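Local structure of carbohydrate kinase, FGGY (Rhodospirillum rubrum, 3IFR) at residues P77-L86 with L237-A248; D356-T364 with L488-H497. The protein probably phosphorylates D-xylulose at the expense of ATP, as a member of the FGGY family of carbohydrate kinases. One frame throughout, in Å; residues are numbered along the deposited sequence.

Contact 1 (P77-L86 with L237-A248)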
loop_
_atom_site.group_PDB
_atom_site.type_symbol
_atom_site.label_atom_id
_atom_site.label_comp_id
_atom_site.label_asym_id
_atom_site.label_seq_id
_atom_site.Cartn_x
_atom_site.Cartn_y
_atom_site.Cartn_z
ATOM N N PRO A 77 -3.772 21.746 -17.582
ATOM C CA PRO A 77 -4.270 20.822 -16.563
ATOM C C PRO A 77 -5.676 21.193 -16.108
ATOM O O PRO A 77 -5.946 22.372 -15.885
ATOM C CB PRO A 77 -3.263 21.016 -15.417
ATOM C CG PRO A 77 -2.651 22.334 -15.696
ATOM C CD PRO A 77 -2.495 22.334 -17.153
ATOM N N GLY A 78 -6.537 20.190 -15.946
ATOM C CA GLY A 78 -7.951 20.412 -15.708
ATOM C C GLY A 78 -8.411 19.905 -14.353
ATOM O O GLY A 78 -9.544 20.151 -13.946
ATOM N N GLY A 79 -7.530 19.192 -13.665
ATOM C CA GLY A 79 -7.771 18.776 -12.298
ATOM C C GLY A 79 -6.528 18.134 -11.711
ATOM O O GLY A 79 -5.640 17.717 -12.447
ATOM N N ILE A 80 -6.436 18.062 -10.392
ATOM C CA ILE A 80 -5.286 17.404 -9.762
ATOM C C ILE A 80 -5.774 16.506 -8.630
ATOM O O ILE A 80 -6.711 16.859 -7.911
ATOM C CB ILE A 80 -4.301 18.421 -9.202
ATOM C CG1 ILE A 80 -3.206 17.723 -8.408
ATOM C CG2 ILE A 80 -5.023 19.383 -8.310
ATOM C CD1 ILE A 80 -1.976 18.535 -8.288
ATOM N N CYS A 81 -5.181 15.332 -8.489
ATOM C CA CYS A 81 -5.437 14.510 -7.295
ATOM C C CYS A 81 -4.109 14.228 -6.575
ATOM O O CYS A 81 -3.067 13.932 -7.209
ATOM C CB CYS A 81 -6.183 13.212 -7.642
ATOM S SG CYS A 81 -6.439 12.058 -6.239
ATOM N N VAL A 82 -4.133 14.339 -5.257
ATOM C CA VAL A 82 -2.946 14.061 -4.466
ATOM C C VAL A 82 -3.107 12.740 -3.705
ATOM O O VAL A 82 -4.083 12.546 -2.973
ATOM C CB VAL A 82 -2.699 15.189 -3.448
ATOM C CG1 VAL A 82 -1.418 14.941 -2.673
ATOM C CG2 VAL A 82 -2.624 16.556 -4.146
ATOM N N THR A 83 -2.113 11.863 -3.836
ATOM C CA THR A 83 -2.040 10.633 -3.068
ATOM C C THR A 83 -0.697 10.669 -2.263
ATOM O O THR A 83 0.132 11.584 -2.437
ATOM C CB THR A 83 -2.117 9.443 -4.050
ATOM O OG1 THR A 83 -2.006 8.189 -3.368
ATOM C CG2 THR A 83 -0.998 9.538 -5.079
ATOM N N GLY A 84 -0.512 9.698 -1.365
ATOM C CA GLY A 84 0.718 9.550 -0.627
ATOM C C GLY A 84 0.600 8.436 0.403
ATOM O O GLY A 84 -0.433 7.783 0.522
HETATM N N MSE A 85 1.656 8.226 1.185
HETATM C CA MSE A 85 1.627 7.166 2.195
HETATM C C MSE A 85 0.601 7.455 3.320
HETATM O O MSE A 85 0.267 8.603 3.589
HETATM C CB MSE A 85 3.039 6.909 2.720
HETATM C CG MSE A 85 3.439 7.725 3.952
HETATM SE SE MSE A 85 3.561 9.703 3.788
HETATM C CE MSE A 85 5.392 9.940 3.047
ATOM N N LEU A 86 0.089 6.410 3.951
ATOM C CA LEU A 86 -0.827 6.571 5.084
ATOM C C LEU A 86 -0.730 5.339 6.005
ATOM O O LEU A 86 -0.185 4.296 5.620
ATOM C CB LEU A 86 -2.295 6.737 4.592
ATOM C CG LEU A 86 -3.032 5.517 4.010
ATOM C CD1 LEU A 86 -4.538 5.770 3.828
ATOM C CD2 LEU A 86 -2.408 5.069 2.673
ATOM N N LEU A 237 -7.941 25.736 -10.172
ATOM C CA LEU A 237 -7.879 24.345 -10.573
ATOM C C LEU A 237 -8.605 23.411 -9.614
ATOM O O LEU A 237 -8.273 23.361 -8.417
ATOM C CB LEU A 237 -6.431 23.881 -10.623
ATOM C CG LEU A 237 -6.286 22.549 -11.348
ATOM C CD1 LEU A 237 -6.645 22.800 -12.808
ATOM C CD2 LEU A 237 -4.849 21.915 -11.242
ATOM N N PRO A 238 -9.553 22.613 -10.139
ATOM C CA PRO A 238 -10.198 21.643 -9.240
ATOM C C PRO A 238 -9.222 20.661 -8.590
ATOM O O PRO A 238 -8.387 20.029 -9.271
ATOM C CB PRO A 238 -11.161 20.897 -10.156
ATOM C CG PRO A 238 -11.421 21.888 -11.263
ATOM C CD PRO A 238 -10.118 22.578 -11.497
ATOM N N VAL A 239 -9.360 20.503 -7.283
ATOM C CA VAL A 239 -8.605 19.502 -6.557
ATOM C C VAL A 239 -9.531 18.448 -5.972
ATOM O O VAL A 239 -10.468 18.775 -5.255
ATOM C CB VAL A 239 -7.837 20.133 -5.404
ATOM C CG1 VAL A 239 -7.021 19.063 -4.679
ATOM C CG2 VAL A 239 -6.929 21.255 -5.926
ATOM N N TYR A 240 -9.262 17.189 -6.275
ATOM C CA TYR A 240 -10.080 16.047 -5.838
ATOM C C TYR A 240 -9.718 15.576 -4.440
ATOM O O TYR A 240 -8.760 16.072 -3.850
ATOM C CB TYR A 240 -9.951 14.906 -6.854
ATOM C CG TYR A 240 -10.717 15.281 -8.085
ATOM C CD1 TYR A 240 -10.106 15.968 -9.136
ATOM C CD2 TYR A 240 -12.100 15.078 -8.139
ATOM C CE1 TYR A 240 -10.831 16.367 -10.245
ATOM C CE2 TYR A 240 -12.833 15.485 -9.224
ATOM C CZ TYR A 240 -12.205 16.125 -10.271
ATOM O OH TYR A 240 -12.972 16.511 -11.342
ATOM N N GLY A 241 -10.519 14.672 -3.900
ATOM C CA GLY A 241 -10.211 14.071 -2.631
ATOM C C GLY A 241 -8.830 13.434 -2.685
ATOM O O GLY A 241 -8.423 12.901 -3.716
ATOM N N GLY A 242 -8.092 13.482 -1.583
ATOM C CA GLY A 242 -6.843 12.739 -1.531
ATOM C C GLY A 242 -7.067 11.234 -1.590
ATOM O O GLY A 242 -8.109 10.720 -1.146
ATOM N N ALA A 243 -6.072 10.551 -2.104
ATOM C CA ALA A 243 -6.152 9.168 -2.445
ATOM C C ALA A 243 -5.139 8.387 -1.682
ATOM O O ALA A 243 -4.041 8.766 -1.603
ATOM C CB ALA A 243 -5.934 9.017 -3.889
ATOM N N ALA A 244 -5.534 7.285 -1.101
ATOM C CA ALA A 244 -4.590 6.413 -0.458
ATOM C C ALA A 244 -3.584 5.755 -1.435
ATOM O O ALA A 244 -3.982 5.137 -2.330
ATOM C CB ALA A 244 -5.303 5.395 0.337
ATOM N N ASP A 245 -2.294 5.905 -1.227
ATOM C CA ASP A 245 -1.321 5.444 -2.197
ATOM C C ASP A 245 -1.388 4.016 -2.704
ATOM O O ASP A 245 -1.329 3.821 -3.866
ATOM C CB ASP A 245 0.116 5.858 -1.885
ATOM C CG ASP A 245 0.710 5.163 -0.701
ATOM O OD1 ASP A 245 0.058 4.458 0.036
ATOM O OD2 ASP A 245 1.863 5.323 -0.512
ATOM N N HIS A 246 -1.510 3.025 -1.836
ATOM C CA HIS A 246 -1.561 1.675 -2.309
ATOM C C HIS A 246 -2.828 1.340 -3.099
ATOM O O HIS A 246 -2.767 0.596 -4.011
ATOM C CB HIS A 246 -1.220 0.654 -1.203
ATOM C CG HIS A 246 -2.224 0.583 -0.110
ATOM N ND1 HIS A 246 -2.486 1.638 0.717
ATOM C CD2 HIS A 246 -3.028 -0.414 0.300
ATOM C CE1 HIS A 246 -3.409 1.299 1.580
ATOM N NE2 HIS A 246 -3.752 0.058 1.351
ATOM N N ILE A 247 -3.945 1.937 -2.751
ATOM C CA ILE A 247 -5.182 1.820 -3.487
ATOM C C ILE A 247 -5.100 2.480 -4.886
ATOM O O ILE A 247 -5.594 1.921 -5.859
ATOM C CB ILE A 247 -6.403 2.401 -2.700
ATOM C CG1 ILE A 247 -6.332 1.991 -1.225
ATOM C CG2 ILE A 247 -7.717 1.897 -3.344
ATOM C CD1 ILE A 247 -6.318 0.479 -1.064
ATOM N N ALA A 248 -4.474 3.652 -4.982
ATOM C CA ALA A 248 -4.318 4.299 -6.278
ATOM C C ALA A 248 -3.414 3.429 -7.133
ATOM O O ALA A 248 -3.634 3.299 -8.342
ATOM C CB ALA A 248 -3.757 5.698 -6.144
HETATM O O HOH W 1 -6.210 15.582 -3.932
HETATM O O HOH W 2 1.245 3.699 2.562
#
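Ile80 and Val239 sit side by side on two parallel neighbouring strands, their side chains pointing the same way and their CG2 methyls 3.6 Å apart. Ile80 has CG1 anti to its backbone N (chi1 173°), which leaves CG2 between N and the carbonyl carbon, where it meets both Val239 and, at 3.9 Å, CD2 of Leu237. The backbone holds this row in register: Ile80 N donates to Pro238 O, and Tyr240 N returns a nearly straight bond to Ile80 O. The Tyr240 ring presents an edge to that carbonyl and to CA of Gly79, which has no side chain.

Around Gly241 and Gly242 strand 238-244 is broken by a bulge or short loop. Water 1 bridges the gap, accepting from Val82 N and donating to Tyr240 O, and Ala243 N then resumes direct pairing with Val82 O. Cys81 turns SG toward this break, 3.9 Å from Ala243 CB.

Farther on, Thr83 swings OG1 toward the second segment (chi1 178°) and donates to Ala243 O at 2.8 Å; the hydroxyl approaches from above the carbonyl plane. Asp245 N, in the first turn of the helix, donates to Gly84 O at 3.2 Å. The Asp245 carboxylate lies beside residues 84-86, and water 2 links its OD1 to Leu86 N. Leu86 passes Asp245 in the opposite direction, setting CD1 3.6 Å from Ala244 CB and CD2 at the edge of the His246 ring.

Strand 8-14 pairs with the other side of strand 77-84, and His246 lies near a bound phosphate, probably from the crystallisation liquor, though it may mark a pocket. Parallel central strands, the second running directly into helix 245-252, are characteristic of the actin-like ATPase fold of the N-terminal FGGY domain.

Contact 2 (D356-T364 with L488-H497)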
loop_
_atom_site.group_PDB
_atom_site.type_symbol
_atom_site.label_atom_id
_atom_site.label_comp_id
_atom_site.label_asym_id
_atom_site.label_seq_id
_atom_site.Cartn_x
_atom_site.Cartn_y
_atom_site.Cartn_z
ATOM N N ASP A 356 -0.126 -13.057 11.678
ATOM C CA ASP A 356 -0.007 -13.027 13.114
ATOM C C ASP A 356 1.368 -12.926 13.775
ATOM O O ASP A 356 1.765 -11.842 14.073
ATOM C CB ASP A 356 -0.782 -14.161 13.747
ATOM C CG ASP A 356 -1.022 -13.941 15.234
ATOM O OD1 ASP A 356 -0.205 -14.386 16.072
ATOM O OD2 ASP A 356 -2.057 -13.354 15.557
ATOM N N PRO A 357 2.052 -14.025 14.079
ATOM C CA PRO A 357 2.992 -14.037 15.175
ATOM C C PRO A 357 4.379 -13.725 14.756
ATOM O O PRO A 357 4.607 -13.373 13.608
ATOM C CB PRO A 357 3.047 -15.512 15.491
ATOM C CG PRO A 357 3.207 -16.051 14.258
ATOM C CD PRO A 357 2.349 -15.210 13.281
ATOM N N PHE A 358 5.297 -13.936 15.694
ATOM C CA PHE A 358 6.693 -14.073 15.353
ATOM C C PHE A 358 7.178 -15.525 15.164
ATOM O O PHE A 358 7.803 -16.156 15.985
ATOM C CB PHE A 358 7.611 -13.133 16.094
ATOM C CG PHE A 358 7.763 -11.827 15.405
ATOM C CD1 PHE A 358 9.004 -11.231 15.248
ATOM C CD2 PHE A 358 6.667 -11.207 14.860
ATOM C CE1 PHE A 358 9.157 -10.016 14.585
ATOM C CE2 PHE A 358 6.802 -9.989 14.176
ATOM C CZ PHE A 358 8.062 -9.394 14.048
ATOM N N ALA A 359 6.774 -16.008 14.006
ATOM C CA ALA A 359 7.234 -17.196 13.388
ATOM C C ALA A 359 8.533 -16.797 12.711
ATOM O O ALA A 359 8.775 -15.635 12.530
ATOM C CB ALA A 359 6.242 -17.602 12.395
ATOM N N SER A 360 9.364 -17.738 12.341
ATOM C CA SER A 360 10.584 -17.337 11.698
ATOM C C SER A 360 10.850 -18.162 10.489
ATOM O O SER A 360 10.289 -19.195 10.344
ATOM C CB SER A 360 11.699 -17.511 12.665
ATOM O OG SER A 360 11.549 -18.756 13.228
ATOM N N GLY A 361 11.703 -17.692 9.620
ATOM C CA GLY A 361 12.069 -18.425 8.409
ATOM C C GLY A 361 12.409 -19.871 8.711
ATOM O O GLY A 361 13.163 -20.163 9.652
ATOM N N THR A 362 11.809 -20.784 7.951
ATOM C CA THR A 362 12.099 -22.205 8.121
ATOM C C THR A 362 12.386 -22.943 6.802
ATOM O O THR A 362 11.661 -22.784 5.841
ATOM C CB THR A 362 10.941 -22.863 8.841
ATOM O OG1 THR A 362 10.687 -22.125 10.041
ATOM C CG2 THR A 362 11.262 -24.304 9.175
ATOM N N PHE A 363 13.447 -23.731 6.751
ATOM C CA PHE A 363 13.624 -24.644 5.640
ATOM C C PHE A 363 13.675 -26.024 6.210
ATOM O O PHE A 363 14.365 -26.250 7.187
ATOM C CB PHE A 363 14.921 -24.382 4.886
ATOM C CG PHE A 363 14.873 -23.172 4.014
ATOM C CD1 PHE A 363 14.511 -23.273 2.698
ATOM C CD2 PHE A 363 15.219 -21.935 4.504
ATOM C CE1 PHE A 363 14.492 -22.168 1.887
ATOM C CE2 PHE A 363 15.180 -20.835 3.684
ATOM C CZ PHE A 363 14.806 -20.965 2.368
ATOM N N THR A 364 12.958 -26.953 5.596
ATOM C CA THR A 364 12.877 -28.295 6.134
ATOM C C THR A 364 12.811 -29.307 5.001
ATOM O O THR A 364 12.497 -28.949 3.878
ATOM C CB THR A 364 11.667 -28.435 7.021
ATOM O OG1 THR A 364 11.817 -29.618 7.800
ATOM C CG2 THR A 364 10.399 -28.520 6.166
ATOM N N LEU A 488 3.225 -27.476 8.107
ATOM C CA LEU A 488 4.526 -27.127 8.674
ATOM C C LEU A 488 4.298 -26.053 9.749
ATOM O O LEU A 488 4.670 -26.230 10.899
ATOM C CB LEU A 488 5.514 -26.654 7.610
ATOM C CG LEU A 488 6.932 -26.370 8.134
ATOM C CD1 LEU A 488 7.439 -27.440 9.126
ATOM C CD2 LEU A 488 7.895 -26.220 6.949
ATOM N N TYR A 489 3.599 -24.985 9.369
ATOM C CA TYR A 489 3.315 -23.881 10.270
ATOM C C TYR A 489 2.488 -24.248 11.488
ATOM O O TYR A 489 2.792 -23.821 12.604
ATOM C CB TYR A 489 2.601 -22.774 9.539
ATOM C CG TYR A 489 2.341 -21.615 10.418
ATOM C CD1 TYR A 489 3.392 -20.886 10.947
ATOM C CD2 TYR A 489 1.047 -21.253 10.756
ATOM C CE1 TYR A 489 3.174 -19.803 11.764
ATOM C CE2 TYR A 489 0.810 -20.172 11.582
ATOM C CZ TYR A 489 1.880 -19.446 12.081
ATOM O OH TYR A 489 1.658 -18.370 12.914
ATOM N N ALA A 490 1.422 -25.002 11.279
ATOM C CA ALA A 490 0.634 -25.462 12.410
ATOM C C ALA A 490 1.485 -26.341 13.354
ATOM O O ALA A 490 1.349 -26.301 14.560
ATOM C CB ALA A 490 -0.608 -26.206 11.920
ATOM N N THR A 491 2.377 -27.128 12.790
ATOM C CA THR A 491 3.190 -28.002 13.610
ATOM C C THR A 491 4.230 -27.210 14.398
ATOM O O THR A 491 4.482 -27.505 15.562
ATOM C CB THR A 491 3.888 -29.082 12.755
ATOM O OG1 THR A 491 2.899 -29.943 12.164
ATOM C CG2 THR A 491 4.812 -29.926 13.613
ATOM N N LEU A 492 4.829 -26.211 13.758
ATOM C CA LEU A 492 5.874 -25.398 14.379
ATOM C C LEU A 492 5.326 -24.258 15.237
ATOM O O LEU A 492 6.093 -23.520 15.829
ATOM C CB LEU A 492 6.801 -24.811 13.316
ATOM C CG LEU A 492 7.747 -25.786 12.606
ATOM C CD1 LEU A 492 8.547 -25.064 11.525
ATOM C CD2 LEU A 492 8.696 -26.442 13.621
ATOM N N HIS A 493 4.011 -24.089 15.299
ATOM C CA HIS A 493 3.441 -22.996 16.100
ATOM C C HIS A 493 3.833 -22.982 17.590
ATOM O O HIS A 493 4.416 -22.017 18.049
ATOM C CB HIS A 493 1.920 -22.898 15.951
ATOM C CG HIS A 493 1.366 -21.610 16.455
ATOM N ND1 HIS A 493 1.532 -20.413 15.780
ATOM C CD2 HIS A 493 0.685 -21.308 17.586
ATOM C CE1 HIS A 493 0.961 -19.437 16.466
ATOM N NE2 HIS A 493 0.445 -19.950 17.567
ATOM N N PRO A 494 3.513 -24.055 18.337
ATOM C CA PRO A 494 3.833 -24.147 19.771
ATOM C C PRO A 494 5.306 -23.910 20.020
ATOM O O PRO A 494 5.683 -23.155 20.922
ATOM C CB PRO A 494 3.518 -25.602 20.119
ATOM C CG PRO A 494 2.655 -26.095 19.043
ATOM C CD PRO A 494 2.947 -25.306 17.815
ATOM N N PHE A 495 6.129 -24.556 19.201
ATOM C CA PHE A 495 7.567 -24.360 19.245
ATOM C C PHE A 495 8.004 -22.894 19.036
ATOM O O PHE A 495 8.985 -22.454 19.618
ATOM C CB PHE A 495 8.240 -25.263 18.228
ATOM C CG PHE A 495 9.687 -25.009 18.102
ATOM C CD1 PHE A 495 10.588 -25.716 18.872
ATOM C CD2 PHE A 495 10.153 -24.043 17.241
ATOM C CE1 PHE A 495 11.907 -25.458 18.805
ATOM C CE2 PHE A 495 11.489 -23.789 17.146
ATOM C CZ PHE A 495 12.369 -24.499 17.934
ATOM N N PHE A 496 7.280 -22.143 18.207
ATOM C CA PHE A 496 7.609 -20.735 17.936
ATOM C C PHE A 496 7.176 -19.872 19.108
ATOM O O PHE A 496 7.659 -18.752 19.275
ATOM C CB PHE A 496 6.841 -20.178 16.711
ATOM C CG PHE A 496 7.366 -20.613 15.369
ATOM C CD1 PHE A 496 8.707 -20.828 15.153
ATOM C CD2 PHE A 496 6.491 -20.768 14.303
ATOM C CE1 PHE A 496 9.175 -21.197 13.911
ATOM C CE2 PHE A 496 6.953 -21.149 13.056
ATOM C CZ PHE A 496 8.300 -21.360 12.866
ATOM N N HIS A 497 6.214 -20.353 19.890
ATOM C CA HIS A 497 5.695 -19.533 20.995
ATOM C C HIS A 497 6.060 -20.149 22.336
ATOM O O HIS A 497 5.491 -19.805 23.361
ATOM C CB HIS A 497 4.185 -19.256 20.843
ATOM C CG HIS A 497 3.843 -18.540 19.571
ATOM N ND1 HIS A 497 4.063 -17.187 19.397
ATOM C CD2 HIS A 497 3.355 -18.991 18.393
ATOM C CE1 HIS A 497 3.698 -16.836 18.172
ATOM N NE2 HIS A 497 3.267 -17.911 17.546
#
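Leu488 opens the contact from the helix by meeting Thr364 tip to tip, its CD2 a tight 3.5 Å from Thr364 CG2. Leu488 also touches Val342 and Leu344 of the strand paired with 362-364. One residue on, Tyr489 extends its ring with CG anti to the backbone N (chi1 -178°), which carries the ring edge to Ala359 CB, 3.8 Å from CE1, and the hydroxyl end to the Pro357 ring. Leu492, a turn later, sends CD1 to Thr362 CG2 at 3.7 Å, again end to end.

Phe496 then turns one face of its ring to the loop. Ala359 CA stands over that face, 3.9 Å from the centroid and 16° off the normal, a CH-pi contact, with Ser360 N above the same face. Ala359 CB reaches CE2, Ser360 OG comes within 3.5 Å of CE1, and Thr362 OG1 lies at the ring edge near CZ. Leu492 O lies over the opposite face, so the ring is sandwiched between loop and helix backbone. A serine here would probably leave Ala359 without its aromatic platform and open a gap against residues 359-360.

Thr362 OG1 is meanwhile spent on Ser360 O at 3.0 Å, a bond from the start of the strand back to the loop. With no hydrogen bond or salt bridge between the segments, the contact is made by apolar and aromatic packing, while strand 362-364 is held separately by its backbone bonds to strand 342-344.

Overall arrangement
Both segments of contact 1 precede those of contact 2 in the chain, and the two contacts lie on opposite sides of its centre, their own centres about 41 Å apart and their nearest atoms about 17 Å apart. They share no strand or helix. Contact 1 is mostly buried and centred on the mixed sheet built round strands 8-14, 77-84 and 238-244, in the N-terminal FGGY domain, running on into the start of helix 245-252. Contact 2 is at the surface, where the C-terminal helix 475-496 packs on strand 362-364 of the small two-stranded sheet and the loop before it. The pair thus samples a domain core and a peripheral attachment; helix 437-448, packed against contact 1, joins the later part of the chain to the first sheet.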